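Long-range contact in Ara h 8 allergen isoform (Arachis hypogaea, PDB 6V8J), which belongs to the Bet v 1 (PR-10) family of plant defence proteins and allergens, and may bind abscisic acid like some of its relatives: residues F100-E105 / I113-T118. Sequence-based numbering, arbitrary orientation.
Sequences FKTKLE and IKVSVT
Val117 CG2 sits over one face of the Phe100 ring, 3.9 Å from the ring centroid and 22° off its normal, a CH-pi contact displaced toward the CD1-CE1 side. Val115 CG1 comes near the ring plane at the edge, a looser approach, and Tyr83 of strand 80-87 stacks with the same ring. Val117's chi1 of 60° places CG1 between N and the carbonyl carbon and swings CG2 onto the ring. The other flat group, the Glu105 carboxylate, is met from above its plane: Lys114 NZ lies 2.7 Å from Glu105 OE1 in a salt bridge, the lysine chain bending at chi3 (-84°) on its way there. Lys103 runs alongside Lys114, its NZ 4.6 Å from Lys114 NZ, so the carboxylate probably eases the repulsion between the two ammonium groups.

Between these ends the backbones run antiparallel. Lys101 and Ser116 form one hydrogen-bonded pair, with Ser116 N to Lys101 O at 2.6 Å and both of the pair's hydrogen bonds nearly straight; Lys103 and Lys114 form the next. On the Phe100 face, Thr102 CG2 meets Val115 CG2 at 3.9 Å, while Thr102 OG1 is bonded to Tyr81 O. Farther along, Leu104 CD2 fits against Ile113 CG1 and CG2, 3.7 Å from the former. Leu19 of helix 16-25 touches both residues, and helix 129-151 packs on Phe100 and Ile113. The lysines and Ser116 occupy the other face. An antiparallel beta hairpin of this kind, with its mostly apolar side turned to the helices, is part of the curved seven-stranded sheet wrapped around the long C-terminal helix in the Bet v 1 fold.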
ATOM      1  N   PHE A 100       2.811  -2.130   6.530  1.00 24.59           N
ATOM      2  CA  PHE A 100       3.672  -1.177   5.812  1.00 24.20           C
ATOM      3  C   PHE A 100       3.919   0.051   6.678  1.00 25.12           C
ATOM      4  O   PHE A 100       2.925   0.608   7.287  1.00 25.82           O
ATOM      5  CB  PHE A 100       2.987  -0.765   4.513  1.00 24.35           C
ATOM      6  CG  PHE A 100       2.835  -1.861   3.491  1.00 23.87           C
ATOM      7  CD1 PHE A 100       3.838  -2.082   2.574  1.00 23.30           C
ATOM      8  CD2 PHE A 100       1.731  -2.709   3.500  1.00 24.53           C
ATOM      9  CE1 PHE A 100       3.730  -3.104   1.642  1.00 23.48           C
ATOM     10  CE2 PHE A 100       1.631  -3.732   2.577  1.00 24.74           C
ATOM     11  CZ  PHE A 100       2.618  -3.896   1.629  1.00 24.25           C
ATOM     12  N   LYS A 101       5.190   0.465   6.743  1.00 25.87           N
ATOM     13  CA  LYS A 101       5.579   1.805   7.254  1.00 27.16           C
ATOM     14  C   LYS A 101       6.289   2.537   6.103  1.00 26.12           C
ATOM     15  O   LYS A 101       7.309   2.017   5.573  1.00 25.80           O
ATOM     16  CB  LYS A 101       6.421   1.704   8.526  1.00 28.31           C
ATOM     17  CG  LYS A 101       5.764   0.923   9.654  1.00 30.31           C
ATOM     18  CD  LYS A 101       6.708   0.333  10.687  1.00 31.57           C
ATOM     19  CE  LYS A 101       7.038   1.345  11.746  1.00 33.33           C
ATOM     20  NZ  LYS A 101       8.344   1.049  12.380  1.00 34.85           N
ATOM     21  N   THR A 102       5.719   3.682   5.729  1.00 25.97           N
ATOM     22  CA  THR A 102       6.156   4.446   4.536  1.00 25.90           C
ATOM     23  C   THR A 102       6.511   5.861   4.989  1.00 26.45           C
ATOM     24  O   THR A 102       5.782   6.417   5.812  1.00 26.83           O
ATOM     25  CB  THR A 102       5.119   4.381   3.402  1.00 25.61           C
ATOM     26  OG1 THR A 102       3.984   5.187   3.692  1.00 25.95           O
ATOM     27  CG2 THR A 102       4.706   2.969   3.060  1.00 25.50           C
ATOM     28  N   LYS A 103       7.607   6.387   4.460  1.00 26.37           N
ATOM     29  CA  LYS A 103       7.986   7.789   4.729  1.00 27.43           C
ATOM     30  C   LYS A 103       8.733   8.361   3.512  1.00 26.69           C
ATOM     31  O   LYS A 103       9.600   7.679   2.969  1.00 27.47           O
ATOM     32  CB  LYS A 103       8.830   7.816   6.003  1.00 28.69           C
ATOM     33  CG  LYS A 103       9.232   9.194   6.489  1.00 30.63           C
ATOM     34  CD  LYS A 103      10.157   9.153   7.673  1.00 32.46           C
ATOM     35  CE  LYS A 103      10.300  10.504   8.338  1.00 34.18           C
ATOM     36  NZ  LYS A 103      10.819  11.504   7.386  1.00 34.77           N
ATOM     37  N   LEU A 104       8.448   9.604   3.159  1.00 26.05           N
ATOM     38  CA  LEU A 104       9.105  10.264   2.009  1.00 25.97           C
ATOM     39  C   LEU A 104       9.958  11.406   2.561  1.00 27.01           C
ATOM     40  O   LEU A 104       9.536  12.017   3.543  1.00 28.03           O
ATOM     41  CB  LEU A 104       8.013  10.834   1.101  1.00 25.79           C
ATOM     42  CG  LEU A 104       6.917   9.871   0.661  1.00 25.48           C
ATOM     43  CD1 LEU A 104       5.999  10.539  -0.326  1.00 25.93           C
ATOM     44  CD2 LEU A 104       7.494   8.616   0.065  1.00 25.11           C
ATOM     45  N   GLU A 105      11.083  11.713   1.926  1.00 27.64           N
ATOM     46  CA  GLU A 105      11.762  12.998   2.239  1.00 29.00           C
ATOM     47  C   GLU A 105      12.358  13.645   0.983  1.00 29.38           C
ATOM     48  O   GLU A 105      12.540  12.950  -0.011  1.00 28.45           O
ATOM     49  CB  GLU A 105      12.784  12.833   3.361  1.00 30.66           C
ATOM     50  CG  GLU A 105      13.973  11.964   3.019  1.00 31.50           C
ATOM     51  CD  GLU A 105      15.093  11.998   4.052  1.00 33.79           C
ATOM     52  OE1 GLU A 105      14.850  11.590   5.186  1.00 33.88           O
ATOM     53  OE2 GLU A 105      16.206  12.432   3.709  1.00 35.00           O
ATOM     54  N   ILE A 113      12.251   7.593  -0.984  1.00 27.32           N
ATOM     55  CA  ILE A 113      11.067   6.845  -0.482  1.00 26.55           C
ATOM     56  C   ILE A 113      11.592   5.747   0.435  1.00 26.89           C
ATOM     57  O   ILE A 113      12.405   4.957  -0.016  1.00 27.84           O
ATOM     58  CB  ILE A 113      10.240   6.269  -1.648  1.00 26.05           C
ATOM     59  CG1 ILE A 113       9.703   7.365  -2.571  1.00 26.59           C
ATOM     60  CG2 ILE A 113       9.137   5.360  -1.139  1.00 25.62           C
ATOM     61  CD1 ILE A 113       9.498   6.930  -4.001  1.00 26.98           C
ATOM     62  N   LYS A 114      11.135   5.717   1.678  1.00 27.15           N
ATOM     63  CA  LYS A 114      11.583   4.650   2.590  1.00 27.74           C
ATOM     64  C   LYS A 114      10.356   3.806   2.924  1.00 26.54           C
ATOM     65  O   LYS A 114       9.365   4.378   3.345  1.00 24.74           O
ATOM     66  CB  LYS A 114      12.256   5.277   3.807  1.00 30.18           C
ATOM     67  CG  LYS A 114      13.388   6.244   3.477  1.00 32.78           C
ATOM     68  CD  LYS A 114      14.101   6.812   4.673  1.00 34.90           C
ATOM     69  CE  LYS A 114      13.396   8.009   5.265  1.00 35.52           C
ATOM     70  NZ  LYS A 114      14.370   8.965   5.830  1.00 37.68           N
ATOM     71  N   VAL A 115      10.448   2.514   2.648  1.00 25.95           N
ATOM     72  CA  VAL A 115       9.365   1.562   2.992  1.00 26.08           C
ATOM     73  C   VAL A 115       9.924   0.501   3.935  1.00 26.76           C
ATOM     74  O   VAL A 115      10.984  -0.060   3.655  1.00 26.18           O
ATOM     75  CB  VAL A 115       8.701   0.959   1.747  1.00 25.55           C
ATOM     76  CG1 VAL A 115       7.799  -0.197   2.111  1.00 26.11           C
ATOM     77  CG2 VAL A 115       7.916   2.012   1.000  1.00 25.92           C
ATOM     78  N   SER A 116       9.183   0.256   5.012  1.00 27.48           N
ATOM     79  CA  SER A 116       9.419  -0.928   5.860  1.00 28.78           C
ATOM     80  C   SER A 116       8.178  -1.815   5.804  1.00 28.33           C
ATOM     81  O   SER A 116       7.093  -1.306   6.002  1.00 29.24           O
ATOM     82  CB  SER A 116       9.742  -0.505   7.247  1.00 30.27           C
ATOM     83  OG  SER A 116      10.195  -1.612   7.981  1.00 31.68           O
ATOM     84  N   VAL A 117       8.347  -3.097   5.523  1.00 28.09           N
ATOM     85  CA  VAL A 117       7.152  -3.981   5.458  1.00 27.22           C
ATOM     86  C   VAL A 117       7.333  -5.135   6.445  1.00 27.01           C
ATOM     87  O   VAL A 117       8.447  -5.606   6.615  1.00 27.12           O
ATOM     88  CB  VAL A 117       6.859  -4.456   4.027  1.00 27.47           C
ATOM     89  CG1 VAL A 117       8.012  -5.241   3.463  1.00 27.36           C
ATOM     90  CG2 VAL A 117       5.548  -5.223   3.912  1.00 27.64           C
ATOM     91  N   THR A 118       6.232  -5.540   7.063  1.00 28.18           N
ATOM     92  CA  THR A 118       6.199  -6.645   8.040  1.00 27.95           C
ATOM     93  C   THR A 118       5.106  -7.640   7.634  1.00 27.67           C
ATOM     94  O   THR A 118       3.926  -7.291   7.654  1.00 26.36           O
ATOM     95  CB  THR A 118       6.012  -6.105   9.461  1.00 30.51           C
ATOM     96  OG1 THR A 118       7.084  -5.233   9.804  1.00 31.25           O
ATOM     97  CG2 THR A 118       5.889  -7.209  10.481  1.00 31.32           C
TER